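PDB 2AXO: hypothetical protein Atu2684 from Agrobacterium tumefaciens, which is of unknown function but belongs to the DUF1223 family of the thioredoxin clan and holds a disulfide, consistent with a role in thiol-disulfide chemistry. Local coordinates for residues G170-V175 against G210-S215; A235-T240 against A248-A253; V80-Y85 against E96-Q101. One frame throughout, in Å; residues are numbered along the deposited sequence.

Contacts 1 and 2 are built on one antiparallel sheet, in which strands 172-186 and 232-241 are neighbours; the centres of the two contacts lie about 9 Å apart. Main-chain bonds from Asp173 N to Gln239 O and from Leu237 N to Val175 O join them, and Trp212 packs on Leu238. Contact 3 belongs to the thioredoxin-like part of the chain, its centre about 21 Å from that of contact 2 and 27 Å from that of contact 1. Contacts 2 and 3 still touch, through Arg100 NH2, which lies 2.8 Å from Gln239 OE1. In contact 3, Trp83 packs on Ser51 and Val80 shares a backbone hydrogen bond with Thr50, a few residues before the Cys54-Cys57 disulfide in sequence.

Contact 1 of 3, residues G170-V175 against G210-S215; sequences GKADVV and GMWDGS
Ala172 and Trp212 form an antiparallel, hydrogen-bonded pair at the end of the β hairpin 172-186/196-212 remote from its connecting loop, where both strands run into loop. Trp212 N gives a nearly straight 2.7 Å bond to Ala172 O, and Ala172 N returns one of 3.0 Å to Trp212 O. Two residues further along, Val174 N bonds to Gly210 O from above the carbonyl plane, 37° out of it.

The indole of Trp212 carries the side-chain packing. With CG anti to the backbone N (chi1 177°), the ring extends toward the start of segment 170-175, its CZ3 4.1 Å from Gly170 O and its CE3 3.9 Å from Ala172 CB, while Trp212 CB lies 3.5 Å from Ala172 O. One ring face is covered by its own chain: Gly214 N stands 3.4 Å above the plane, over the ring centre. NE1 bonds to Gly166 O, and Ile165 and Leu238 also pack on the indole. Asp173 and Met211, the latter selenomethionine, occupy the other face of the sheet as a non-hydrogen-bonded pair.

Beyond the strands, Asp213 OD1 accepts from Ser215 N, which makes an Asx turn, and also from Ser215 OG; a water donates to Asp213 O while bonding weakly to Gly170 N. The buried indole is thus fixed both by packing and through its N-H, whereas past the strand end Asp213 is held by a local turn and a bridging water.

Contact 2 of 3, residues A235-T240 against A248-A253; sequences AVLLQT and AAIVGA
Leu237 lies at the apolar centre of this pairing between strands 232-241 and 247-257, and its two methyls serve different partners: CD1 reaches Ile250 CD1 at 4.2 Å, and CD2 lies 4.0 Å from Ala253 CB. On the other face of the sheet Leu238 and Val251 meet obliquely, CD2 of the leucine 3.7 Å from CG2 of the valine.

The strands are antiparallel but out of even step. Leu237 pairs with Ala253 and Gln239 with Ile250, so that the single residue Leu238 faces both Val251 and Gly252, a β bulge. Both polar groups of Leu238 are used there: its N bonds to Gly252 O, while its O accepts from Val251 N.

Toward the hairpin turn the contact becomes polar. Gln239, extended from a CG anti to its own N (chi1 -175°), runs across Ile250 CG1, and its NE2 bonds to Ala248 O at 2.9 Å, the acceptor only 3° out of the amide plane. The same amide bonds through OE1 to Arg100 and through NE2 to Tyr104, which together would fix its rotation. Ala249 O is gripped twice by Thr240, by the backbone N at 2.9 Å and by OG1 at 2.8 Å, the hydroxyl arriving in the carbonyl plane on a lone pair. Ala248 N closes this end with a bond to Thr240 O.

Leu237, Ile250 and Ala253 face strands 45-50 and 74-79 of the thioredoxin-like sheet; Leu238 and Val251 rest on Val150; strand 172-186 flanks 232-241 along its other edge, and helix 95-107 approaches through Arg100 and Tyr104.

Contact 3 of 3, residues V80-Y85 against E96-Q101; sequences VDYWNY and ENTERQ
Asp81 and Tyr82 each hold CG between the backbone N and the carbonyl carbon (chi1 68° and 54°), which sends both side chains to the helix that carries Thr98 and Gln101. There Thr98 OG1 donates to Asp81 OD1 at 2.7 Å, meeting the carboxylate from well above its plane. The threonine methyl, CG2, takes a separate place, 3.5 Å from Tyr82 CD2 at the ring edge.

Gln101 stretches out from the helix until its OE1 accepts from Tyr82 OH, also at 2.7 Å. The phenol ring and the amide are almost coplanar, their planes 9° apart, and OE1 lies at the edge of the ring in its plane. Val80 CG2 stands 3.8 Å above the centre of the Tyr82 ring, and Val80 CG1 lies 3.6 Å from Gln101 OE1.

The place in the fold is that of a thioredoxin-like domain: residues 80-85 follow strand 74-79, which runs parallel to strand 45-50, and the chain then enters helix 95-107, so the contact pins the beginning of the loop between strand 74-79 and helix 95-107 to the helix it leads into. The helix is tied down further by Asn97 ND2, bonded to His79 O and Val203 O. The other end of the Gln101 amide, NE2, bonds to Tyr114 O and Gln117 OE1, which probably helps to keep the carbonyl turned to Tyr82. In the dimer the Tyr82 ring meets that of Tyr102 of the second subunit, and Met105 of that subunit also packs on Tyr82.

Contact 1 of 3, residues G170-V175 against G210-S215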
# COMPACT_ATOMS: atom_id res chain seq x y z
N GLY A 170 26.13 -3.70 -18.42
CA GLY A 170 25.51 -3.25 -17.19
C GLY A 170 25.39 -4.34 -16.14
O GLY A 170 26.00 -5.41 -16.26
N LYS A 171 24.62 -4.06 -15.10
CA LYS A 171 24.42 -5.01 -14.02
C LYS A 171 22.94 -5.24 -13.78
O LYS A 171 22.13 -4.32 -13.91
CB LYS A 171 25.10 -4.52 -12.74
CG LYS A 171 26.62 -4.65 -12.77
CD LYS A 171 27.25 -4.37 -11.42
CE LYS A 171 27.22 -2.88 -11.09
NZ LYS A 171 28.12 -2.09 -11.97
N ALA A 172 22.57 -6.46 -13.43
CA ALA A 172 21.17 -6.76 -13.19
C ALA A 172 21.05 -7.96 -12.28
O ALA A 172 21.93 -8.82 -12.25
CB ALA A 172 20.45 -7.02 -14.51
N ASP A 173 19.96 -8.03 -11.53
CA ASP A 173 19.76 -9.18 -10.67
C ASP A 173 19.05 -10.24 -11.46
O ASP A 173 18.28 -9.94 -12.37
CB ASP A 173 18.89 -8.83 -9.46
CG ASP A 173 19.59 -7.94 -8.47
OD1 ASP A 173 20.80 -8.12 -8.24
OD2 ASP A 173 18.91 -7.05 -7.91
N VAL A 174 19.32 -11.49 -11.12
CA VAL A 174 18.64 -12.59 -11.76
C VAL A 174 17.49 -12.86 -10.80
O VAL A 174 17.68 -13.47 -9.75
CB VAL A 174 19.55 -13.82 -11.88
CG1 VAL A 174 18.78 -14.98 -12.50
CG2 VAL A 174 20.76 -13.48 -12.74
N VAL A 175 16.30 -12.38 -11.16
CA VAL A 175 15.12 -12.53 -10.32
C VAL A 175 14.21 -13.67 -10.78
O VAL A 175 13.91 -13.80 -11.96
CB VAL A 175 14.29 -11.22 -10.31
CG1 VAL A 175 13.07 -11.36 -9.40
CG2 VAL A 175 15.17 -10.06 -9.85
N GLY A 210 21.06 -14.45 -8.13
CA GLY A 210 22.42 -14.12 -8.53
C GLY A 210 22.49 -12.75 -9.17
O GLY A 210 21.48 -12.07 -9.31
N MSE A 211 23.70 -12.36 -9.56
CA MSE A 211 23.91 -11.07 -10.19
C MSE A 211 24.56 -11.25 -11.55
O MSE A 211 25.48 -12.04 -11.71
CB MSE A 211 24.80 -10.21 -9.30
CG MSE A 211 25.21 -8.89 -9.93
SE MSE A 211 26.34 -7.91 -8.72
CE MSE A 211 27.80 -9.18 -8.62
N TRP A 212 24.05 -10.52 -12.54
CA TRP A 212 24.58 -10.57 -13.90
C TRP A 212 25.41 -9.31 -14.09
O TRP A 212 25.01 -8.23 -13.66
CB TRP A 212 23.41 -10.59 -14.88
CG TRP A 212 23.78 -10.56 -16.33
CD1 TRP A 212 24.30 -11.59 -17.07
CD2 TRP A 212 23.55 -9.49 -17.25
NE1 TRP A 212 24.39 -11.23 -18.39
CE2 TRP A 212 23.94 -9.94 -18.53
CE3 TRP A 212 23.05 -8.18 -17.11
CZ2 TRP A 212 23.83 -9.13 -19.67
CZ3 TRP A 212 22.95 -7.38 -18.25
CH2 TRP A 212 23.34 -7.86 -19.51
N ASP A 213 26.59 -9.44 -14.71
CA ASP A 213 27.44 -8.27 -14.92
C ASP A 213 27.73 -8.00 -16.39
O ASP A 213 28.65 -7.26 -16.73
CB ASP A 213 28.78 -8.42 -14.17
CG ASP A 213 29.59 -9.63 -14.62
OD1 ASP A 213 29.49 -10.06 -15.79
OD2 ASP A 213 30.38 -10.14 -13.79
N GLY A 214 26.92 -8.59 -17.27
CA GLY A 214 27.12 -8.40 -18.70
C GLY A 214 27.72 -9.64 -19.31
O GLY A 214 27.61 -9.87 -20.52
N SER A 215 28.37 -10.45 -18.48
CA SER A 215 28.99 -11.69 -18.93
C SER A 215 27.97 -12.82 -19.00
O SER A 215 27.03 -12.87 -18.22
CB SER A 215 30.11 -12.11 -17.97
OG SER A 215 31.05 -11.06 -17.78
O HOH W 1 28.82 -5.20 -18.41

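Contact 2 of 3, residues A235-T240 against A248-A253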
# COMPACT_ATOMS: atom_id res chain seq x y z
N ALA A 235 9.15 -17.37 -13.63
CA ALA A 235 9.58 -16.45 -14.66
C ALA A 235 10.93 -15.95 -14.20
O ALA A 235 11.10 -15.62 -13.03
CB ALA A 235 8.59 -15.29 -14.76
N VAL A 236 11.90 -15.95 -15.10
CA VAL A 236 13.23 -15.45 -14.78
C VAL A 236 13.26 -14.05 -15.36
O VAL A 236 13.00 -13.86 -16.55
CB VAL A 236 14.35 -16.28 -15.45
CG1 VAL A 236 15.70 -15.62 -15.21
CG2 VAL A 236 14.35 -17.70 -14.88
N LEU A 237 13.55 -13.06 -14.52
CA LEU A 237 13.58 -11.68 -14.97
C LEU A 237 14.98 -11.13 -14.75
O LEU A 237 15.47 -11.10 -13.62
CB LEU A 237 12.57 -10.84 -14.18
CG LEU A 237 11.11 -11.33 -14.16
CD1 LEU A 237 10.28 -10.44 -13.26
CD2 LEU A 237 10.54 -11.34 -15.58
N LEU A 238 15.65 -10.71 -15.83
CA LEU A 238 16.98 -10.13 -15.69
C LEU A 238 16.67 -8.65 -15.49
O LEU A 238 16.52 -7.90 -16.46
CB LEU A 238 17.81 -10.34 -16.95
CG LEU A 238 19.29 -9.93 -16.86
CD1 LEU A 238 20.00 -10.71 -15.76
CD2 LEU A 238 19.95 -10.18 -18.20
N GLN A 239 16.58 -8.24 -14.23
CA GLN A 239 16.18 -6.89 -13.90
C GLN A 239 17.20 -5.94 -13.30
O GLN A 239 17.87 -6.24 -12.32
CB GLN A 239 14.94 -6.98 -13.00
CG GLN A 239 14.28 -5.66 -12.63
CD GLN A 239 12.85 -5.85 -12.15
OE1 GLN A 239 12.52 -6.82 -11.46
NE2 GLN A 239 11.99 -4.89 -12.50
N THR A 240 17.31 -4.77 -13.93
CA THR A 240 18.22 -3.73 -13.46
C THR A 240 17.52 -2.99 -12.33
O THR A 240 16.33 -3.18 -12.09
CB THR A 240 18.53 -2.72 -14.58
OG1 THR A 240 17.34 -2.01 -14.95
CG2 THR A 240 19.09 -3.43 -15.80
N ALA A 248 13.85 -1.77 -11.81
CA ALA A 248 13.86 -0.95 -13.01
C ALA A 248 13.73 -1.82 -14.26
O ALA A 248 13.23 -2.95 -14.20
CB ALA A 248 15.13 -0.12 -13.06
N ALA A 249 14.17 -1.30 -15.40
CA ALA A 249 14.06 -2.02 -16.67
C ALA A 249 14.49 -3.49 -16.62
O ALA A 249 15.52 -3.83 -16.06
CB ALA A 249 14.85 -1.29 -17.76
N ILE A 250 13.66 -4.34 -17.21
CA ILE A 250 13.94 -5.77 -17.30
C ILE A 250 14.48 -5.91 -18.72
O ILE A 250 13.78 -5.60 -19.69
CB ILE A 250 12.64 -6.59 -17.13
CG1 ILE A 250 12.08 -6.35 -15.72
CG2 ILE A 250 12.91 -8.07 -17.37
CD1 ILE A 250 10.70 -6.94 -15.48
N VAL A 251 15.72 -6.37 -18.85
CA VAL A 251 16.37 -6.48 -20.16
C VAL A 251 16.36 -7.88 -20.77
O VAL A 251 16.81 -8.07 -21.90
CB VAL A 251 17.82 -5.97 -20.09
CG1 VAL A 251 17.84 -4.52 -19.62
CG2 VAL A 251 18.64 -6.83 -19.16
N GLY A 252 15.85 -8.85 -20.02
CA GLY A 252 15.78 -10.22 -20.49
C GLY A 252 14.78 -10.96 -19.65
O GLY A 252 14.59 -10.63 -18.48
N ALA A 253 14.12 -11.97 -20.22
CA ALA A 253 13.14 -12.72 -19.45
C ALA A 253 12.80 -14.06 -20.07
O ALA A 253 12.93 -14.26 -21.28
CB ALA A 253 11.87 -11.90 -19.27

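Contact 3 of 3, residues V80-Y85 against E96-Q101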
# COMPACT_ATOMS: atom_id res chain seq x y z
N VAL A 80 -2.17 -8.20 -4.62
CA VAL A 80 -1.82 -7.28 -3.54
C VAL A 80 -2.67 -7.54 -2.30
O VAL A 80 -3.76 -8.10 -2.39
CB VAL A 80 -2.00 -5.81 -3.99
CG1 VAL A 80 -1.03 -5.50 -5.12
CG2 VAL A 80 -3.43 -5.56 -4.44
N ASP A 81 -2.18 -7.13 -1.14
CA ASP A 81 -2.91 -7.38 0.09
C ASP A 81 -3.80 -6.24 0.58
O ASP A 81 -4.56 -6.42 1.52
CB ASP A 81 -1.94 -7.77 1.22
CG ASP A 81 -1.03 -6.62 1.64
OD1 ASP A 81 -1.04 -5.57 0.97
OD2 ASP A 81 -0.31 -6.78 2.64
N TYR A 82 -3.73 -5.08 -0.07
CA TYR A 82 -4.53 -3.97 0.41
C TYR A 82 -6.02 -3.96 0.05
O TYR A 82 -6.68 -2.93 0.13
CB TYR A 82 -3.87 -2.64 0.03
CG TYR A 82 -3.52 -2.44 -1.42
CD1 TYR A 82 -4.51 -2.16 -2.36
CD2 TYR A 82 -2.19 -2.41 -1.83
CE1 TYR A 82 -4.18 -1.84 -3.68
CE2 TYR A 82 -1.85 -2.10 -3.14
CZ TYR A 82 -2.84 -1.80 -4.06
OH TYR A 82 -2.50 -1.44 -5.34
N TRP A 83 -6.54 -5.12 -0.34
CA TRP A 83 -7.95 -5.25 -0.66
C TRP A 83 -8.60 -6.25 0.28
O TRP A 83 -9.78 -6.57 0.16
CB TRP A 83 -8.15 -5.70 -2.11
CG TRP A 83 -7.98 -4.60 -3.09
CD1 TRP A 83 -6.89 -4.38 -3.89
CD2 TRP A 83 -8.91 -3.56 -3.38
NE1 TRP A 83 -7.09 -3.25 -4.66
CE2 TRP A 83 -8.32 -2.73 -4.36
CE3 TRP A 83 -10.18 -3.23 -2.89
CZ2 TRP A 83 -8.97 -1.60 -4.88
CZ3 TRP A 83 -10.83 -2.11 -3.40
CH2 TRP A 83 -10.22 -1.31 -4.39
N ASN A 84 -7.81 -6.74 1.23
CA ASN A 84 -8.30 -7.70 2.20
C ASN A 84 -8.89 -6.93 3.38
O ASN A 84 -8.39 -5.87 3.75
CB ASN A 84 -7.18 -8.60 2.70
CG ASN A 84 -6.41 -9.26 1.57
OD1 ASN A 84 -7.00 -9.74 0.60
ND2 ASN A 84 -5.09 -9.30 1.70
N TYR A 85 -9.96 -7.47 3.96
CA TYR A 85 -10.60 -6.84 5.10
C TYR A 85 -11.03 -7.87 6.13
O TYR A 85 -10.82 -7.68 7.33
CB TYR A 85 -11.78 -5.99 4.63
CG TYR A 85 -12.76 -6.71 3.73
CD1 TYR A 85 -13.92 -7.28 4.24
CD2 TYR A 85 -12.53 -6.80 2.36
CE1 TYR A 85 -14.84 -7.92 3.41
CE2 TYR A 85 -13.44 -7.44 1.52
CZ TYR A 85 -14.59 -7.99 2.05
OH TYR A 85 -15.51 -8.60 1.22
N GLU A 96 4.62 -9.07 0.36
CA GLU A 96 5.77 -8.99 -0.53
C GLU A 96 5.37 -8.51 -1.92
O GLU A 96 6.08 -7.73 -2.55
CB GLU A 96 6.46 -10.36 -0.64
CG GLU A 96 7.20 -10.79 0.63
CD GLU A 96 6.29 -10.91 1.84
OE1 GLU A 96 5.30 -11.67 1.76
OE2 GLU A 96 6.56 -10.26 2.86
N ASN A 97 4.21 -8.97 -2.40
CA ASN A 97 3.74 -8.54 -3.71
C ASN A 97 3.43 -7.06 -3.69
O ASN A 97 3.75 -6.34 -4.63
CB ASN A 97 2.48 -9.30 -4.11
CG ASN A 97 2.77 -10.71 -4.55
OD1 ASN A 97 3.92 -11.07 -4.76
ND2 ASN A 97 1.72 -11.51 -4.70
N THR A 98 2.79 -6.61 -2.62
CA THR A 98 2.45 -5.21 -2.52
C THR A 98 3.74 -4.39 -2.46
O THR A 98 3.84 -3.34 -3.10
CB THR A 98 1.58 -4.92 -1.28
OG1 THR A 98 0.43 -5.78 -1.29
CG2 THR A 98 1.11 -3.47 -1.28
N GLU A 99 4.73 -4.87 -1.72
CA GLU A 99 6.00 -4.15 -1.64
C GLU A 99 6.65 -3.99 -3.00
O GLU A 99 7.30 -2.97 -3.27
CB GLU A 99 6.95 -4.86 -0.68
CG GLU A 99 6.46 -4.84 0.76
CD GLU A 99 7.48 -5.37 1.74
OE1 GLU A 99 7.98 -6.49 1.52
OE2 GLU A 99 7.77 -4.66 2.72
N ARG A 100 6.48 -4.98 -3.88
CA ARG A 100 7.06 -4.88 -5.21
C ARG A 100 6.36 -3.75 -5.97
O ARG A 100 7.00 -2.99 -6.68
CB ARG A 100 6.93 -6.20 -5.97
CG ARG A 100 7.58 -6.20 -7.36
CD ARG A 100 7.69 -7.63 -7.90
NE ARG A 100 8.25 -7.72 -9.25
CZ ARG A 100 9.52 -7.50 -9.56
NH1 ARG A 100 10.40 -7.17 -8.62
NH2 ARG A 100 9.93 -7.64 -10.81
N GLN A 101 5.04 -3.62 -5.81
CA GLN A 101 4.35 -2.54 -6.50
C GLN A 101 4.84 -1.20 -5.95
O GLN A 101 4.88 -0.21 -6.67
CB GLN A 101 2.83 -2.67 -6.35
CG GLN A 101 2.05 -1.61 -7.11
CD GLN A 101 0.55 -1.80 -6.99
OE1 GLN A 101 0.04 -2.20 -5.94
NE2 GLN A 101 -0.18 -1.50 -8.06